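Peptidyl-prolyl cis-trans isomerase FKBP13, chloroplastic (Arabidopsis thaliana, PDB 1U79) catalyses the cis-trans isomerisation of proline peptide bonds in the chloroplast thylakoid lumen and regulates accumulation of the Rieske protein. Local coordinates at residues R92-P95 with E96-Y99; C111-P114 with P115-L119. All coordinates share one frame; numbering follows the deposited sequence.

Contact 1: residues R92-P95 with E96-Y99; sequences RIPP and ELAY
I93 packs on L97 and A98, the P94 ring meets E96, and the P94 and P95 carbonyls meet L97 and A98 respectively, in a local turn contact at the point where strand 88-93 ends and the chain winds through a single turn into the loop leading to strand 104-107. Two successive backbone bonds, each spanning three residues, give the evidence for a 3-10 type turn. L97 N donates to P94 O at 3.0 Å, and A98 N donates to P95 O at 2.9 Å. The second bond is fairly straight, with an N-H...O angle of 160°, yet its donor stands 66° out of the carbonyl plane, so the tight winding sets the approach rather than the lone-pair directions. P95 and E96 carry the helical backbone angles, and the two prolines supply carbonyl acceptors while having no N-H of their own to donate.

The sequence running from I93 to Y99, IPPELAY, is the familiar FKBP-family segment that follows a central strand of the sheet, and here its turn is closed on the inner side by apolar packing. I93 places CG2 anti to its backbone N, which carries this methyl into the angle of the turn. There it lies 3.7 Å from L97 CB and 3.9 Å from A98 CB, touching two consecutive residues at once. W70 and F121 pack on I93 as well, while K68 and Q72 of helix 68-75 cover L97.

On the outer side, E96 turns CG into the space between its own N and carbonyl carbon (chi1 62°). Its side chain therefore meets the P94 ring at the CB corner, with E96 CG 3.9 Å from P94 CB and E96 CD also beside that atom, and the carboxylate stays close to this corner in an exposed position.

Contact 2: residues C111-P114 with P115-L119; sequences CLIP and PASVL
The flat groups of P114 are its ring and its carbonyl, and S117 meets both. S117 OG sits over one face of the P114 ring, nearest P114 CD (3.3 Å) and farthest from P114 CG. At the ring's edge, P114 CB meets P115 CD at 3.6 Å across the trans peptide between the two prolines. The P114 carbonyl is approached from opposite sides of its plane, by S117 OG on one and by a water on the other. S117 OG donates to P114 O at a very short 2.5 Å, and the water donates to the same oxygen at 2.9 Å.

This is a type II beta turn from P114 to S117: P115 holds the extended corner (phi -58°, psi 146°), and A116 takes the left-handed one. The same water accepts a hydrogen bond from S117 N, bridging the two ends of the turn. S117 points its hydroxyl anti to its own carbonyl carbon (chi1 -69°), the rotation that turns OG back across the turn onto the proline.

On the side of the turn facing the protein interior, I113 and L119 are buried. I113 CG2 lies 3.8 Å from S117 CB and 4.0 Å from L119 CD2, a methyl shared between the turn and the start of strand 119-128. F47 touches I113 and L119, and Y99 touches I113; such a group of side chains is consistent with the wall of the ligand pocket seen in FKBP relatives. Upstream, C111 is tied to C106 by a disulfide, while L112 and I113 form a classic beta bulge facing A104.

The hydroxyl's distance is so short that its exact length is doubtful, but P114 O is probably gripped twice, hydroxyl and water both adding to the closure of the turn.

In the fold
Contacts 1 and 2 lie in series, their centres about 9 Å apart. Both bury an apolar side (I93 and L97; I113 and L119) and keep an exposed rim (E96; P115 and A116), but contact 1 lies deeper, about 9 Å from the chain's centre against about 14 Å. They bracket the loop carrying strands 104-107 and 110-111, and a probable hydrogen bond from I93 N to L119 O (2.8 Å) joins them through paired strands 88-93 and 119-128. Both build a turn around prolines, but 92-99 uses successive backbone bonds, whereas 111-119 uses a serine hydroxyl and a water. Y99, whose side chain leaves contact 1, packs on contact 2, its CE2 3.4 Å from I113 CD1.

Contact 1: residues R92-P95 with E96-Y99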
ATOM      1  N   ARG A  92      -1.120  -0.312   7.103  1.00 13.31           N
ATOM      2  CA  ARG A  92      -2.245   0.426   7.671  1.00 13.56           C
ATOM      3  C   ARG A  92      -1.899   1.869   7.346  1.00 11.91           C
ATOM      4  O   ARG A  92      -0.907   2.409   7.854  1.00 11.88           O
ATOM      5  CB  ARG A  92      -2.349   0.237   9.181  1.00 14.76           C
ATOM      6  CG  ARG A  92      -3.527   0.991   9.791  1.00 17.77           C
ATOM      7  CD  ARG A  92      -3.972   0.369  11.124  1.00 22.43           C
ATOM      8  NE  ARG A  92      -5.123   1.079  11.693  1.00 24.46           N
ATOM      9  CZ  ARG A  92      -5.018   2.232  12.340  1.00 26.45           C
ATOM     10  NH1 ARG A  92      -3.828   2.779  12.499  1.00 29.69           N
ATOM     11  NH2 ARG A  92      -6.086   2.846  12.815  1.00 27.64           N
ATOM     12  N   ILE A  93      -2.729   2.493   6.512  1.00 10.31           N
ATOM     13  CA  ILE A  93      -2.457   3.846   6.041  1.00 10.17           C
ATOM     14  C   ILE A  93      -3.447   4.897   6.508  1.00 11.41           C
ATOM     15  O   ILE A  93      -4.621   4.837   6.169  1.00 12.99           O
ATOM     16  CB  ILE A  93      -2.437   3.870   4.485  1.00 10.09           C
ATOM     17  CG1 ILE A  93      -1.489   2.782   3.965  1.00 12.30           C
ATOM     18  CG2 ILE A  93      -2.018   5.262   3.986  1.00  8.81           C
ATOM     19  CD1 ILE A  93      -1.382   2.707   2.456  1.00 15.72           C
ATOM     20  N   PRO A  94      -2.979   5.886   7.286  1.00 14.46           N
ATOM     21  CA  PRO A  94      -3.888   6.933   7.761  1.00 14.54           C
ATOM     22  C   PRO A  94      -4.342   7.706   6.523  1.00 15.35           C
ATOM     23  O   PRO A  94      -3.621   7.753   5.535  1.00 14.39           O
ATOM     24  CB  PRO A  94      -3.002   7.788   8.668  1.00 15.95           C
ATOM     25  CG  PRO A  94      -1.916   6.862   9.096  1.00 18.82           C
ATOM     26  CD  PRO A  94      -1.628   6.066   7.840  1.00 14.35           C
ATOM     27  N   PRO A  95      -5.534   8.325   6.569  1.00 15.46           N
ATOM     28  CA  PRO A  95      -6.078   9.091   5.440  1.00 15.23           C
ATOM     29  C   PRO A  95      -5.117  10.127   4.865  1.00 14.07           C
ATOM     30  O   PRO A  95      -5.102  10.355   3.661  1.00 13.23           O
ATOM     31  CB  PRO A  95      -7.321   9.747   6.034  1.00 16.32           C
ATOM     32  CG  PRO A  95      -7.739   8.780   7.086  1.00 18.71           C
ATOM     33  CD  PRO A  95      -6.443   8.382   7.726  1.00 16.04           C
ATOM     34  N   GLU A  96      -4.336  10.761   5.735  1.00 15.69           N
ATOM     35  CA  GLU A  96      -3.368  11.782   5.325  1.00 18.64           C
ATOM     36  C   GLU A  96      -2.407  11.267   4.246  1.00 17.91           C
ATOM     37  O   GLU A  96      -1.956  12.033   3.394  1.00 18.35           O
ATOM     38  CB  GLU A  96      -2.567  12.262   6.550  1.00 21.75           C
ATOM     39  CG  GLU A  96      -1.741  11.157   7.211  1.00 28.54           C
ATOM     40  CD  GLU A  96      -1.268  11.501   8.620  1.00 32.21           C
ATOM     41  OE1 GLU A  96      -2.117  11.835   9.473  1.00 32.58           O
ATOM     42  OE2 GLU A  96      -0.046  11.423   8.878  1.00 34.32           O
ATOM     43  N   LEU A  97      -2.100   9.972   4.287  1.00 16.37           N
ATOM     44  CA  LEU A  97      -1.197   9.352   3.320  1.00 16.29           C
ATOM     45  C   LEU A  97      -1.946   8.519   2.276  1.00 15.91           C
ATOM     46  O   LEU A  97      -1.349   7.705   1.565  1.00 16.35           O
ATOM     47  CB  LEU A  97      -0.181   8.471   4.048  1.00 14.45           C
ATOM     48  CG  LEU A  97       0.629   9.218   5.122  1.00 18.04           C
ATOM     49  CD1 LEU A  97       1.547   8.247   5.854  1.00 18.40           C
ATOM     50  CD2 LEU A  97       1.437  10.333   4.470  1.00 16.37           C
ATOM     51  N   ALA A  98      -3.259   8.708   2.193  1.00 13.87           N
ATOM     52  CA  ALA A  98      -4.048   7.970   1.216  1.00 14.10           C
ATOM     53  C   ALA A  98      -4.902   8.959   0.422  1.00 14.87           C
ATOM     54  O   ALA A  98      -4.361   9.746  -0.344  1.00 15.13           O
ATOM     55  CB  ALA A  98      -4.922   6.917   1.914  1.00 13.62           C
ATOM     56  N   TYR A  99      -6.217   8.941   0.611  1.00 13.31           N
ATOM     57  CA  TYR A  99      -7.092   9.845  -0.129  1.00 16.08           C
ATOM     58  C   TYR A  99      -7.686  11.001   0.686  1.00 18.22           C
ATOM     59  O   TYR A  99      -8.572  11.719   0.212  1.00 17.98           O
ATOM     60  CB  TYR A  99      -8.203   9.030  -0.792  1.00 15.15           C
ATOM     61  CG  TYR A  99      -7.666   7.974  -1.728  1.00 14.94           C
ATOM     62  CD1 TYR A  99      -7.118   8.326  -2.965  1.00 18.43           C
ATOM     63  CD2 TYR A  99      -7.670   6.630  -1.370  1.00 14.99           C
ATOM     64  CE1 TYR A  99      -6.585   7.361  -3.817  1.00 17.36           C
ATOM     65  CE2 TYR A  99      -7.137   5.655  -2.213  1.00 17.38           C
ATOM     66  CZ  TYR A  99      -6.596   6.028  -3.432  1.00 17.52           C
ATOM     67  OH  TYR A  99      -6.050   5.075  -4.258  1.00 15.72           O
TER

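Contact 2: residues C111-P114 with P115-L119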
ATOM      1  N   CYS A 111     -18.664   7.853  -1.756  1.00 21.20           N
ATOM      2  CA  CYS A 111     -17.430   7.283  -2.293  1.00 22.70           C
ATOM      3  C   CYS A 111     -17.127   5.838  -1.878  1.00 21.44           C
ATOM      4  O   CYS A 111     -17.384   5.442  -0.740  1.00 21.53           O
ATOM      5  CB  CYS A 111     -16.254   8.161  -1.867  1.00 23.43           C
ATOM      6  SG  CYS A 111     -16.459   9.963  -2.081  1.00 25.52           S
ATOM      7  N   LEU A 112     -16.569   5.066  -2.809  1.00 22.03           N
ATOM      8  CA  LEU A 112     -16.177   3.679  -2.553  1.00 22.09           C
ATOM      9  C   LEU A 112     -15.244   3.700  -1.342  1.00 19.99           C
ATOM     10  O   LEU A 112     -15.301   2.832  -0.475  1.00 19.05           O
ATOM     11  CB  LEU A 112     -15.435   3.115  -3.768  1.00 24.85           C
ATOM     12  CG  LEU A 112     -14.922   1.672  -3.656  1.00 28.02           C
ATOM     13  CD1 LEU A 112     -16.096   0.723  -3.536  1.00 28.89           C
ATOM     14  CD2 LEU A 112     -14.084   1.320  -4.884  1.00 29.16           C
ATOM     15  N   ILE A 113     -14.366   4.694  -1.319  1.00 18.58           N
ATOM     16  CA  ILE A 113     -13.443   4.902  -0.209  1.00 17.35           C
ATOM     17  C   ILE A 113     -13.931   6.182   0.456  1.00 16.90           C
ATOM     18  O   ILE A 113     -13.711   7.282  -0.049  1.00 15.75           O
ATOM     19  CB  ILE A 113     -11.993   5.093  -0.692  1.00 16.98           C
ATOM     20  CG1 ILE A 113     -11.441   3.760  -1.199  1.00 16.44           C
ATOM     21  CG2 ILE A 113     -11.119   5.626   0.447  1.00 16.99           C
ATOM     22  CD1 ILE A 113     -10.041   3.866  -1.784  1.00 17.50           C
ATOM     23  N   PRO A 114     -14.638   6.049   1.583  1.00 16.91           N
ATOM     24  CA  PRO A 114     -15.168   7.189   2.324  1.00 15.66           C
ATOM     25  C   PRO A 114     -14.104   8.193   2.731  1.00 15.50           C
ATOM     26  O   PRO A 114     -12.912   7.858   2.858  1.00 14.30           O
ATOM     27  CB  PRO A 114     -15.804   6.539   3.551  1.00 15.94           C
ATOM     28  CG  PRO A 114     -16.190   5.188   3.062  1.00 15.48           C
ATOM     29  CD  PRO A 114     -14.990   4.787   2.256  1.00 14.78           C
ATOM     30  N   PRO A 115     -14.517   9.451   2.933  1.00 13.36           N
ATOM     31  CA  PRO A 115     -13.575  10.488   3.343  1.00 14.08           C
ATOM     32  C   PRO A 115     -12.920  10.061   4.665  1.00 13.64           C
ATOM     33  O   PRO A 115     -13.560   9.402   5.492  1.00 13.66           O
ATOM     34  CB  PRO A 115     -14.467  11.710   3.531  1.00 16.59           C
ATOM     35  CG  PRO A 115     -15.574  11.492   2.503  1.00 15.80           C
ATOM     36  CD  PRO A 115     -15.859  10.011   2.661  1.00 16.49           C
ATOM     37  N   ALA A 116     -11.647  10.418   4.839  1.00 13.04           N
ATOM     38  CA  ALA A 116     -10.903  10.135   6.066  1.00 13.87           C
ATOM     39  C   ALA A 116     -10.771   8.657   6.386  1.00 13.77           C
ATOM     40  O   ALA A 116     -10.742   8.265   7.557  1.00 14.45           O
ATOM     41  CB  ALA A 116     -11.556  10.868   7.248  1.00 13.72           C
ATOM     42  N   SER A 117     -10.658   7.843   5.344  1.00 11.91           N
ATOM     43  CA  SER A 117     -10.525   6.409   5.517  1.00 13.91           C
ATOM     44  C   SER A 117      -9.105   5.913   5.763  1.00 12.41           C
ATOM     45  O   SER A 117      -8.177   6.255   5.038  1.00 13.62           O
ATOM     46  CB  SER A 117     -11.063   5.670   4.282  1.00 16.08           C
ATOM     47  OG  SER A 117     -12.472   5.791   4.160  1.00 14.58           O
ATOM     48  N   VAL A 118      -8.947   5.099   6.798  1.00 12.36           N
ATOM     49  CA  VAL A 118      -7.668   4.457   7.063  1.00 11.67           C
ATOM     50  C   VAL A 118      -7.759   3.270   6.105  1.00 12.84           C
ATOM     51  O   VAL A 118      -8.799   2.612   6.029  1.00 11.82           O
ATOM     52  CB  VAL A 118      -7.581   3.912   8.497  1.00 13.61           C
ATOM     53  CG1 VAL A 118      -6.351   3.012   8.630  1.00 13.46           C
ATOM     54  CG2 VAL A 118      -7.520   5.066   9.488  1.00 12.06           C
ATOM     55  N   LEU A 119      -6.700   3.002   5.356  1.00 11.82           N
ATOM     56  CA  LEU A 119      -6.746   1.894   4.414  1.00 12.01           C
ATOM     57  C   LEU A 119      -5.842   0.743   4.823  1.00 13.08           C
ATOM     58  O   LEU A 119      -4.755   0.948   5.356  1.00 13.72           O
ATOM     59  CB  LEU A 119      -6.328   2.379   3.026  1.00 12.68           C
ATOM     60  CG  LEU A 119      -7.046   3.616   2.491  1.00 14.17           C
ATOM     61  CD1 LEU A 119      -6.555   3.905   1.074  1.00 11.18           C
ATOM     62  CD2 LEU A 119      -8.561   3.382   2.496  1.00 13.73           C
TER
HETATM   63  O   HOH W   1     -10.255   8.886   2.370  1.00 20.24           O